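Local coordinates for protein alanine racemase (Oenococcus oeni PSU-1, PDB 3HUR) that is an alanine racemase by name, a two-domain protein of a family that joins a TIM-barrel domain to a C-terminal beta-rich domain, at residues R27-A32 with W211-P216; R185-L190 with F201-S206; A52-E57 with G376-V381. All blocks are in the same frame, centred on the assembly; numbering follows the deposited sequence.

Contact 1 of 3, residues R27-A32 with W211-P216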
loop_
_atom_site.group_PDB
_atom_site.type_symbol
_atom_site.label_atom_id
_atom_site.label_comp_id
_atom_site.label_asym_id
_atom_site.label_seq_id
_atom_site.Cartn_x
_atom_site.Cartn_y
_atom_site.Cartn_z
ATOM N N ARG A 27 33.291 -22.142 -2.047
ATOM C CA ARG A 27 34.698 -22.384 -1.719
ATOM C C ARG A 27 35.348 -23.161 -2.883
ATOM O O ARG A 27 36.392 -22.781 -3.371
ATOM C CB ARG A 27 34.847 -23.184 -0.425
ATOM C CG ARG A 27 36.247 -23.126 0.183
ATOM C CD ARG A 27 36.407 -24.081 1.376
ATOM N NE ARG A 27 37.189 -23.452 2.445
ATOM C CZ ARG A 27 36.691 -22.926 3.566
ATOM N NH1 ARG A 27 35.385 -22.957 3.817
ATOM N NH2 ARG A 27 37.507 -22.370 4.455
ATOM N N GLU A 28 34.692 -24.236 -3.310
ATOM C CA GLU A 28 35.205 -25.085 -4.368
ATOM C C GLU A 28 35.173 -24.372 -5.696
ATOM O O GLU A 28 35.976 -24.671 -6.553
ATOM C CB GLU A 28 34.393 -26.391 -4.504
ATOM C CG GLU A 28 34.389 -27.279 -3.260
ATOM C CD GLU A 28 33.291 -28.374 -3.306
ATOM O OE1 GLU A 28 33.137 -29.004 -4.392
ATOM O OE2 GLU A 28 32.602 -28.608 -2.263
ATOM N N TRP A 29 34.241 -23.453 -5.877
ATOM C CA TRP A 29 34.045 -22.791 -7.153
ATOM C C TRP A 29 35.161 -21.794 -7.393
ATOM O O TRP A 29 35.500 -21.483 -8.547
ATOM C CB TRP A 29 32.711 -22.060 -7.113
ATOM C CG TRP A 29 32.264 -21.338 -8.369
ATOM C CD1 TRP A 29 32.249 -19.986 -8.574
ATOM C CD2 TRP A 29 31.692 -21.928 -9.545
ATOM N NE1 TRP A 29 31.715 -19.701 -9.815
ATOM C CE2 TRP A 29 31.369 -20.878 -10.427
ATOM C CE3 TRP A 29 31.444 -23.253 -9.948
ATOM C CZ2 TRP A 29 30.814 -21.111 -11.702
ATOM C CZ3 TRP A 29 30.868 -23.482 -11.217
ATOM C CH2 TRP A 29 30.571 -22.414 -12.071
ATOM N N THR A 30 35.697 -21.266 -6.306
ATOM C CA THR A 30 36.689 -20.198 -6.375
ATOM C C THR A 30 38.069 -20.684 -5.892
ATOM O O THR A 30 39.024 -19.914 -5.842
ATOM C CB THR A 30 36.213 -18.951 -5.558
ATOM O OG1 THR A 30 36.268 -19.218 -4.148
ATOM C CG2 THR A 30 34.787 -18.554 -5.952
ATOM N N LYS A 31 38.163 -21.967 -5.545
ATOM C CA LYS A 31 39.336 -22.519 -4.887
ATOM C C LYS A 31 39.847 -21.595 -3.789
ATOM O O LYS A 31 40.984 -21.151 -3.803
ATOM C CB LYS A 31 40.426 -22.814 -5.939
ATOM C CG LYS A 31 40.549 -24.292 -6.314
ATOM C CD LYS A 31 39.481 -24.808 -7.305
ATOM C CE LYS A 31 39.776 -26.319 -7.706
ATOM N NZ LYS A 31 38.578 -27.140 -8.156
ATOM N N ALA A 32 39.002 -21.305 -2.817
ATOM C CA ALA A 32 39.322 -20.311 -1.814
ATOM C C ALA A 32 39.961 -20.976 -0.621
ATOM O O ALA A 32 39.697 -22.145 -0.344
ATOM C CB ALA A 32 38.085 -19.611 -1.405
ATOM N N TRP A 211 30.467 -14.942 -10.868
ATOM C CA TRP A 211 30.732 -14.717 -12.288
ATOM C C TRP A 211 32.192 -14.392 -12.720
ATOM O O TRP A 211 32.408 -14.130 -13.875
ATOM C CB TRP A 211 29.782 -13.634 -12.834
ATOM C CG TRP A 211 28.357 -14.092 -12.813
ATOM C CD1 TRP A 211 27.765 -15.001 -13.645
ATOM C CD2 TRP A 211 27.363 -13.725 -11.849
ATOM N NE1 TRP A 211 26.441 -15.202 -13.270
ATOM C CE2 TRP A 211 26.180 -14.440 -12.165
ATOM C CE3 TRP A 211 27.358 -12.857 -10.753
ATOM C CZ2 TRP A 211 25.003 -14.292 -11.447
ATOM C CZ3 TRP A 211 26.194 -12.714 -10.041
ATOM C CH2 TRP A 211 25.024 -13.434 -10.390
ATOM N N HIS A 212 33.168 -14.421 -11.821
ATOM C CA HIS A 212 34.548 -14.171 -12.183
ATOM C C HIS A 212 35.492 -15.175 -11.527
ATOM O O HIS A 212 36.645 -14.861 -11.222
ATOM C CB HIS A 212 34.985 -12.801 -11.703
ATOM C CG HIS A 212 34.268 -11.654 -12.333
ATOM N ND1 HIS A 212 32.956 -11.346 -12.049
ATOM C CD2 HIS A 212 34.713 -10.686 -13.170
ATOM C CE1 HIS A 212 32.619 -10.249 -12.706
ATOM N NE2 HIS A 212 33.668 -9.830 -13.391
ATOM N N HIS A 213 35.030 -16.396 -11.297
ATOM C CA HIS A 213 35.891 -17.369 -10.623
ATOM C C HIS A 213 37.076 -17.869 -11.472
ATOM O O HIS A 213 37.974 -18.524 -10.944
ATOM C CB HIS A 213 35.081 -18.547 -10.117
ATOM C CG HIS A 213 34.615 -19.465 -11.186
ATOM N ND1 HIS A 213 34.642 -20.836 -11.032
ATOM C CD2 HIS A 213 34.074 -19.227 -12.406
ATOM C CE1 HIS A 213 34.158 -21.402 -12.125
ATOM N NE2 HIS A 213 33.801 -20.449 -12.974
ATOM N N ASP A 214 37.067 -17.589 -12.769
ATOM C CA ASP A 214 38.125 -18.107 -13.638
ATOM C C ASP A 214 39.129 -17.046 -14.028
ATOM O O ASP A 214 40.084 -17.334 -14.725
ATOM C CB ASP A 214 37.509 -18.705 -14.899
ATOM C CG ASP A 214 36.879 -20.063 -14.653
ATOM O OD1 ASP A 214 37.272 -20.743 -13.669
ATOM O OD2 ASP A 214 35.997 -20.458 -15.455
ATOM N N ASP A 215 38.910 -15.820 -13.595
ATOM C CA ASP A 215 39.850 -14.763 -13.830
ATOM C C ASP A 215 41.000 -14.849 -12.814
ATOM O O ASP A 215 40.820 -14.541 -11.623
ATOM C CB ASP A 215 39.144 -13.421 -13.735
ATOM C CG ASP A 215 40.030 -12.259 -14.152
ATOM O OD1 ASP A 215 41.241 -12.470 -14.421
ATOM O OD2 ASP A 215 39.510 -11.118 -14.192
ATOM N N PRO A 216 42.202 -15.241 -13.280
ATOM C CA PRO A 216 43.378 -15.384 -12.394
ATOM C C PRO A 216 43.835 -14.089 -11.756
ATOM O O PRO A 216 44.620 -14.114 -10.818
ATOM C CB PRO A 216 44.461 -15.889 -13.333
ATOM C CG PRO A 216 43.720 -16.524 -14.470
ATOM C CD PRO A 216 42.486 -15.707 -14.644
#

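Contact 2 of 3, residues R185-L190 with F201-S206. With SO4 (sulfate ion), chain B.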
loop_
_atom_site.group_PDB
_atom_site.type_symbol
_atom_site.label_atom_id
_atom_site.label_comp_id
_atom_site.label_asym_id
_atom_site.label_seq_id
_atom_site.Cartn_x
_atom_site.Cartn_y
_atom_site.Cartn_z
ATOM N N ARG A 185 42.453 -2.250 -12.231
ATOM C CA ARG A 185 43.674 -1.469 -12.483
ATOM C C ARG A 185 44.078 -0.785 -11.166
ATOM O O ARG A 185 45.205 -0.996 -10.670
ATOM C CB ARG A 185 43.502 -0.520 -13.714
ATOM C CG ARG A 185 44.342 0.817 -13.805
ATOM C CD ARG A 185 45.128 0.878 -15.112
ATOM N NE ARG A 185 44.969 2.060 -15.981
ATOM C CZ ARG A 185 45.946 2.918 -16.354
ATOM N NH1 ARG A 185 47.201 2.835 -15.889
ATOM N NH2 ARG A 185 45.648 3.916 -17.186
ATOM N N ARG A 186 43.147 -0.042 -10.569
ATOM C CA ARG A 186 43.450 0.654 -9.318
ATOM C C ARG A 186 43.945 -0.274 -8.202
ATOM O O ARG A 186 44.906 0.056 -7.502
ATOM C CB ARG A 186 42.247 1.452 -8.846
ATOM C CG ARG A 186 42.157 2.869 -9.429
ATOM C CD ARG A 186 40.704 3.108 -9.850
ATOM N NE ARG A 186 40.412 4.482 -10.279
ATOM C CZ ARG A 186 39.176 4.976 -10.441
ATOM N NH1 ARG A 186 38.090 4.229 -10.204
ATOM N NH2 ARG A 186 39.022 6.229 -10.844
ATOM N N TRP A 187 43.303 -1.430 -8.035
ATOM C CA TRP A 187 43.751 -2.401 -7.037
ATOM C C TRP A 187 45.248 -2.680 -7.214
ATOM O O TRP A 187 46.044 -2.518 -6.290
ATOM C CB TRP A 187 42.932 -3.690 -7.144
ATOM C CG TRP A 187 43.501 -4.837 -6.393
ATOM C CD1 TRP A 187 44.192 -5.903 -6.913
ATOM C CD2 TRP A 187 43.424 -5.062 -4.980
ATOM N NE1 TRP A 187 44.535 -6.778 -5.908
ATOM C CE2 TRP A 187 44.085 -6.278 -4.713
ATOM C CE3 TRP A 187 42.849 -4.361 -3.915
ATOM C CZ2 TRP A 187 44.205 -6.787 -3.428
ATOM C CZ3 TRP A 187 42.971 -4.864 -2.643
ATOM C CH2 TRP A 187 43.642 -6.068 -2.406
ATOM N N GLN A 188 45.607 -3.076 -8.429
ATOM C CA GLN A 188 46.994 -3.368 -8.793
ATOM C C GLN A 188 47.906 -2.147 -8.654
ATOM O O GLN A 188 48.918 -2.206 -7.980
ATOM C CB GLN A 188 47.037 -3.906 -10.207
ATOM C CG GLN A 188 46.375 -5.270 -10.389
ATOM C CD GLN A 188 46.331 -5.636 -11.827
ATOM O OE1 GLN A 188 46.682 -4.816 -12.648
ATOM N NE2 GLN A 188 45.889 -6.854 -12.158
ATOM N N GLU A 189 47.520 -1.015 -9.198
ATOM C CA GLU A 189 48.338 0.187 -9.007
ATOM C C GLU A 189 48.596 0.447 -7.542
ATOM O O GLU A 189 49.691 0.881 -7.144
ATOM C CB GLU A 189 47.699 1.417 -9.655
ATOM C CG GLU A 189 47.779 1.372 -11.206
ATOM C CD GLU A 189 47.029 2.509 -11.893
ATOM O OE1 GLU A 189 46.196 3.189 -11.229
ATOM O OE2 GLU A 189 47.269 2.695 -13.111
ATOM N N LEU A 190 47.583 0.167 -6.726
ATOM C CA LEU A 190 47.632 0.512 -5.323
ATOM C C LEU A 190 48.290 -0.545 -4.448
ATOM O O LEU A 190 48.761 -0.204 -3.364
ATOM C CB LEU A 190 46.230 0.852 -4.824
ATOM C CG LEU A 190 45.669 2.214 -5.256
ATOM C CD1 LEU A 190 44.164 2.239 -4.863
ATOM C CD2 LEU A 190 46.440 3.419 -4.642
ATOM N N PHE A 201 45.114 -10.984 1.035
ATOM C CA PHE A 201 44.304 -10.275 0.078
ATOM C C PHE A 201 42.882 -10.791 0.083
ATOM O O PHE A 201 42.650 -11.980 0.086
ATOM C CB PHE A 201 44.900 -10.362 -1.327
ATOM C CG PHE A 201 46.142 -9.505 -1.539
ATOM C CD1 PHE A 201 46.303 -8.285 -0.892
ATOM C CD2 PHE A 201 47.133 -9.930 -2.415
ATOM C CE1 PHE A 201 47.438 -7.516 -1.098
ATOM C CE2 PHE A 201 48.286 -9.165 -2.645
ATOM C CZ PHE A 201 48.438 -7.960 -1.984
ATOM N N SER A 202 41.917 -9.893 0.103
ATOM C CA SER A 202 40.544 -10.298 -0.066
ATOM C C SER A 202 39.898 -9.407 -1.069
ATOM O O SER A 202 39.766 -8.209 -0.836
ATOM C CB SER A 202 39.740 -10.229 1.250
ATOM O OG SER A 202 38.400 -10.647 1.009
ATOM N N MET A 203 39.430 -10.016 -2.150
ATOM C CA MET A 203 38.956 -9.259 -3.283
ATOM C C MET A 203 37.492 -9.508 -3.631
ATOM O O MET A 203 36.864 -8.612 -4.189
ATOM C CB MET A 203 39.868 -9.567 -4.530
ATOM C CG MET A 203 41.314 -8.987 -4.391
ATOM S SD MET A 203 42.443 -9.207 -5.791
ATOM C CE MET A 203 41.832 -7.974 -6.863
ATOM N N ALA A 204 36.970 -10.706 -3.320
ATOM C CA ALA A 204 35.737 -11.222 -3.932
ATOM C C ALA A 204 34.490 -11.147 -3.049
ATOM O O ALA A 204 34.361 -11.905 -2.075
ATOM C CB ALA A 204 35.954 -12.643 -4.347
ATOM N N ASN A 205 33.554 -10.267 -3.425
ATOM C CA ASN A 205 32.173 -10.300 -2.879
ATOM C C ASN A 205 31.422 -11.390 -3.596
ATOM O O ASN A 205 32.039 -12.198 -4.283
ATOM C CB ASN A 205 31.465 -8.956 -3.023
ATOM C CG ASN A 205 31.225 -8.574 -4.470
ATOM O OD1 ASN A 205 31.334 -9.409 -5.388
ATOM N ND2 ASN A 205 30.893 -7.298 -4.688
ATOM N N SER A 206 30.102 -11.455 -3.406
ATOM C CA SER A 206 29.313 -12.587 -3.905
ATOM C C SER A 206 29.379 -12.673 -5.411
ATOM O O SER A 206 29.476 -13.748 -5.995
ATOM C CB SER A 206 27.830 -12.459 -3.484
ATOM O OG SER A 206 27.565 -12.913 -2.154
HETATM S S SO4 B . 27.809 -9.221 -1.004
HETATM O O1 SO4 B . 26.379 -9.214 -0.830
HETATM O O2 SO4 B . 28.248 -8.443 -2.134
HETATM O O3 SO4 B . 28.403 -8.550 0.114
HETATM O O4 SO4 B . 28.115 -10.630 -1.193
#

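Contact 3 of 3, residues A52-E57 with G376-V381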
loop_
_atom_site.group_PDB
_atom_site.type_symbol
_atom_site.label_atom_id
_atom_site.label_comp_id
_atom_site.label_asym_id
_atom_site.label_seq_id
_atom_site.Cartn_x
_atom_site.Cartn_y
_atom_site.Cartn_z
ATOM N N ALA A 52 25.512 -18.237 11.787
ATOM C CA ALA A 52 26.864 -18.270 12.316
ATOM C C ALA A 52 27.204 -19.564 13.058
ATOM O O ALA A 52 28.250 -20.142 12.804
ATOM C CB ALA A 52 27.111 -17.115 13.182
ATOM N N LYS A 53 26.350 -20.021 13.963
ATOM C CA LYS A 53 26.579 -21.279 14.642
ATOM C C LYS A 53 26.683 -22.426 13.647
ATOM O O LYS A 53 27.523 -23.289 13.801
ATOM C CB LYS A 53 25.448 -21.617 15.601
ATOM C CG LYS A 53 25.431 -20.823 16.861
ATOM C CD LYS A 53 24.207 -21.225 17.669
ATOM C CE LYS A 53 24.164 -20.551 19.033
ATOM N NZ LYS A 53 25.111 -21.196 20.015
ATOM N N ALA A 54 25.798 -22.478 12.664
ATOM C CA ALA A 54 25.904 -23.513 11.643
ATOM C C ALA A 54 27.271 -23.428 10.915
ATOM O O ALA A 54 27.852 -24.445 10.576
ATOM C CB ALA A 54 24.788 -23.405 10.652
ATOM N N PHE A 55 27.782 -22.230 10.676
ATOM C CA PHE A 55 29.040 -22.152 9.963
ATOM C C PHE A 55 30.233 -22.549 10.847
ATOM O O PHE A 55 31.219 -23.067 10.312
ATOM C CB PHE A 55 29.290 -20.758 9.389
ATOM C CG PHE A 55 28.244 -20.276 8.431
ATOM C CD1 PHE A 55 27.541 -21.136 7.654
ATOM C CD2 PHE A 55 27.974 -18.928 8.320
ATOM C CE1 PHE A 55 26.592 -20.655 6.774
ATOM C CE2 PHE A 55 27.044 -18.455 7.453
ATOM C CZ PHE A 55 26.342 -19.310 6.689
ATOM N N GLN A 56 30.161 -22.269 12.157
ATOM C CA GLN A 56 31.259 -22.607 13.113
ATOM C C GLN A 56 31.371 -24.120 13.306
ATOM O O GLN A 56 32.453 -24.672 13.371
ATOM C CB GLN A 56 31.047 -21.950 14.484
ATOM C CG GLN A 56 32.263 -22.000 15.387
ATOM C CD GLN A 56 32.098 -21.200 16.684
ATOM O OE1 GLN A 56 32.529 -20.053 16.782
ATOM N NE2 GLN A 56 31.473 -21.800 17.678
ATOM N N GLU A 57 30.235 -24.794 13.332
ATOM C CA GLU A 57 30.198 -26.187 13.667
ATOM C C GLU A 57 30.652 -27.023 12.503
ATOM O O GLU A 57 31.181 -28.128 12.700
ATOM C CB GLU A 57 28.791 -26.604 14.119
ATOM C CG GLU A 57 28.303 -28.025 13.631
ATOM C CD GLU A 57 28.814 -29.179 14.476
ATOM O OE1 GLU A 57 29.424 -28.901 15.512
ATOM O OE2 GLU A 57 28.586 -30.363 14.118
ATOM N N GLY A 376 16.477 -29.181 9.610
ATOM C CA GLY A 376 17.648 -29.968 9.185
ATOM C C GLY A 376 18.542 -30.427 10.320
ATOM O O GLY A 376 18.461 -29.909 11.420
ATOM N N ASP A 377 19.402 -31.409 10.034
ATOM C CA ASP A 377 20.242 -32.070 11.046
ATOM C C ASP A 377 21.149 -31.055 11.696
ATOM O O ASP A 377 21.317 -31.035 12.909
ATOM C CB ASP A 377 21.109 -33.191 10.412
ATOM C CG ASP A 377 20.282 -34.414 9.903
ATOM O OD1 ASP A 377 19.119 -34.639 10.343
ATOM O OD2 ASP A 377 20.825 -35.182 9.065
ATOM N N LEU A 378 21.746 -30.192 10.894
ATOM C CA LEU A 378 22.580 -29.123 11.469
ATOM C C LEU A 378 21.826 -28.284 12.499
ATOM O O LEU A 378 22.368 -27.902 13.518
ATOM C CB LEU A 378 23.077 -28.201 10.365
ATOM C CG LEU A 378 24.564 -27.922 10.223
ATOM C CD1 LEU A 378 24.703 -26.755 9.246
ATOM C CD2 LEU A 378 25.214 -27.637 11.576
ATOM N N ALA A 379 20.566 -27.992 12.215
ATOM C CA ALA A 379 19.711 -27.253 13.117
ATOM C C ALA A 379 19.532 -27.912 14.496
ATOM O O ALA A 379 19.556 -27.229 15.519
ATOM C CB ALA A 379 18.365 -27.049 12.475
ATOM N N GLU A 380 19.327 -29.222 14.489
ATOM C CA GLU A 380 19.248 -30.079 15.688
ATOM C C GLU A 380 20.544 -29.925 16.493
ATOM O O GLU A 380 20.505 -29.543 17.686
ATOM C CB GLU A 380 19.070 -31.542 15.209
ATOM C CG GLU A 380 18.336 -32.583 16.073
ATOM C CD GLU A 380 18.306 -34.027 15.377
ATOM O OE1 GLU A 380 19.129 -34.339 14.452
ATOM O OE2 GLU A 380 17.446 -34.863 15.769
ATOM N N VAL A 381 21.683 -30.156 15.813
ATOM C CA VAL A 381 23.011 -30.136 16.443
ATOM C C VAL A 381 23.358 -28.799 17.099
ATOM O O VAL A 381 23.979 -28.785 18.171
ATOM C CB VAL A 381 24.162 -30.466 15.417
ATOM C CG1 VAL A 381 25.551 -30.133 16.015
ATOM C CG2 VAL A 381 24.093 -31.937 14.906
#

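Contact 1 of 3, residues R27-A32 with W211-P216
The indole of W29 overlaps the imidazole of H213 face to face, in an offset stack whose planes are only 2° from parallel. The centroid of the W29 five-membered ring lies 3.6 Å from that of the H213 ring, but the overlap extends beyond it: H213 NE2 reaches W29 CZ2 at 3.3 Å, so the imidazole spans the fused bond and part of the six-membered ring. W29 gets there with its CG opposite the backbone N (chi1 -178°), which carries the ring toward the loop. A hydrogen bond ties the same two residues a second time. H213 ND1 donates to the backbone W29 O at 2.7 Å, and the oxygen lies at the imidazole edge, almost in the ring plane. Stack and bond together fix the rotation of the imidazole. Its other face carries the carboxylate of D214, with OD1 3.5 Å above the plane, a neighbour that may polarise the ring. T30 adds a light touch, its CG2 standing 4.2 Å from H213 CB. The pyrrole N-H of W29 is engaged by I210 O, at the end of the helix that leads into the loop. The arrangement joins the C-terminal part of helix 16-30 to the type I turn H212-D215, on the way to strand 222-223, and belongs to the periphery of an alpha/beta (TIM) barrel.

Contact 2 of 3, residues R185-L190 with F201-S206
This contact lies within a beta-alpha-beta unit of the TIM barrel, where helix 174-191 packs against the strand that follows it, 201-202, and its continuation. One side chain of the helix, W187, carries the contact. Its indole reaches in between F201 and M203, whose CB atoms both point toward the helix and are separated by S202, whose CB points away. Against F201 the indole offers its edge: the pair is T-shaped, with planes at 75° and centroids of the W187 six-membered ring and the F201 ring 5.3 Å apart. The leading atom is W187 CZ2, which stands 3.6 Å from F201 CD1, over the rim of the phenyl face rather than its middle. M203 instead covers one face of the indole. Its chain, extended at chi2 (-177°), brings SD obliquely over the five-membered ring, 3.8 Å from its centroid, a Met-aromatic contact, and the bend at chi3 (77°) turns the terminal methyl over the same face. This buried layer is also lined by I129, T164 and L184. Further along the segment 201-206 the character changes from apolar to polar. N205 is the N-cap of helix 206-211, and beside it a sulfate ion, probably from the crystallisation liquor, sits at the start of that helix, also hydrogen-bonded by Q227 N. S206 OG donates to sulfate O4, modelled at a doubtfully short 2.5 Å, while S206 N makes a weak, 3.1 Å bond to the same O4.

Contact 3 of 3, residues A52-E57 with G376-V381
Two helices meet almost at right angles where the short C-terminal helix 377-381 is set against helix 48-57 of the barrel domain. The segment axes approach to 9.9 Å, with a signed crossing angle of 94°, and the contact is small. L378 is its main apolar side chain, and its two methyl groups divide the work. CD1 touches A54 CB at 3.6 Å, while CD2 lies 3.7 Å from E57 CG, one turn further along the same helix. The small side chain of A54 is consistent with this close approach. At the rim, the bent chain of E57 (chi2 82°) carries its carboxylate across V381, and OE2 stops 3.6 Å from V381 CG1, a van der Waals touch. Helix 16-30 lies alongside both partners: A54 packs on L16 and L378 on A20, while D17 OD1 accepts a hydrogen bond from L378 N near the start of the short helix. Between the two segments the chemistry is therefore van der Waals contact without polar bonds, aliphatic and buried at A54 and L378, solvent-facing at E57 and V381. With a polar anchor of the short helix supplied by D17 of helix 16-30, the crossing angle is probably not set by this contact alone.

How the contacts relate
Followed from the N terminus, the chain first meets the C-terminal part of helix 16-30, then helix 48-57, and both wait for partners much later in the sequence. Contact 2 closes first, a short loop of ten residues between helix 174-191 and strand 201-202. Contact 1 follows when the loop after helix 206-211 returns to helix 16-30, so contact 2 is enclosed within its span. Contact 3 closes last, as the C-terminal helix 377-381 comes back to helix 48-57. It encloses contact 2 as well but crosses contact 1. Contacts 1 and 2 tie elements within the barrel, their centres about 14 Å apart; contact 3 brings a segment near the end of the modelled chain against helix 48-57 on the outside of the barrel.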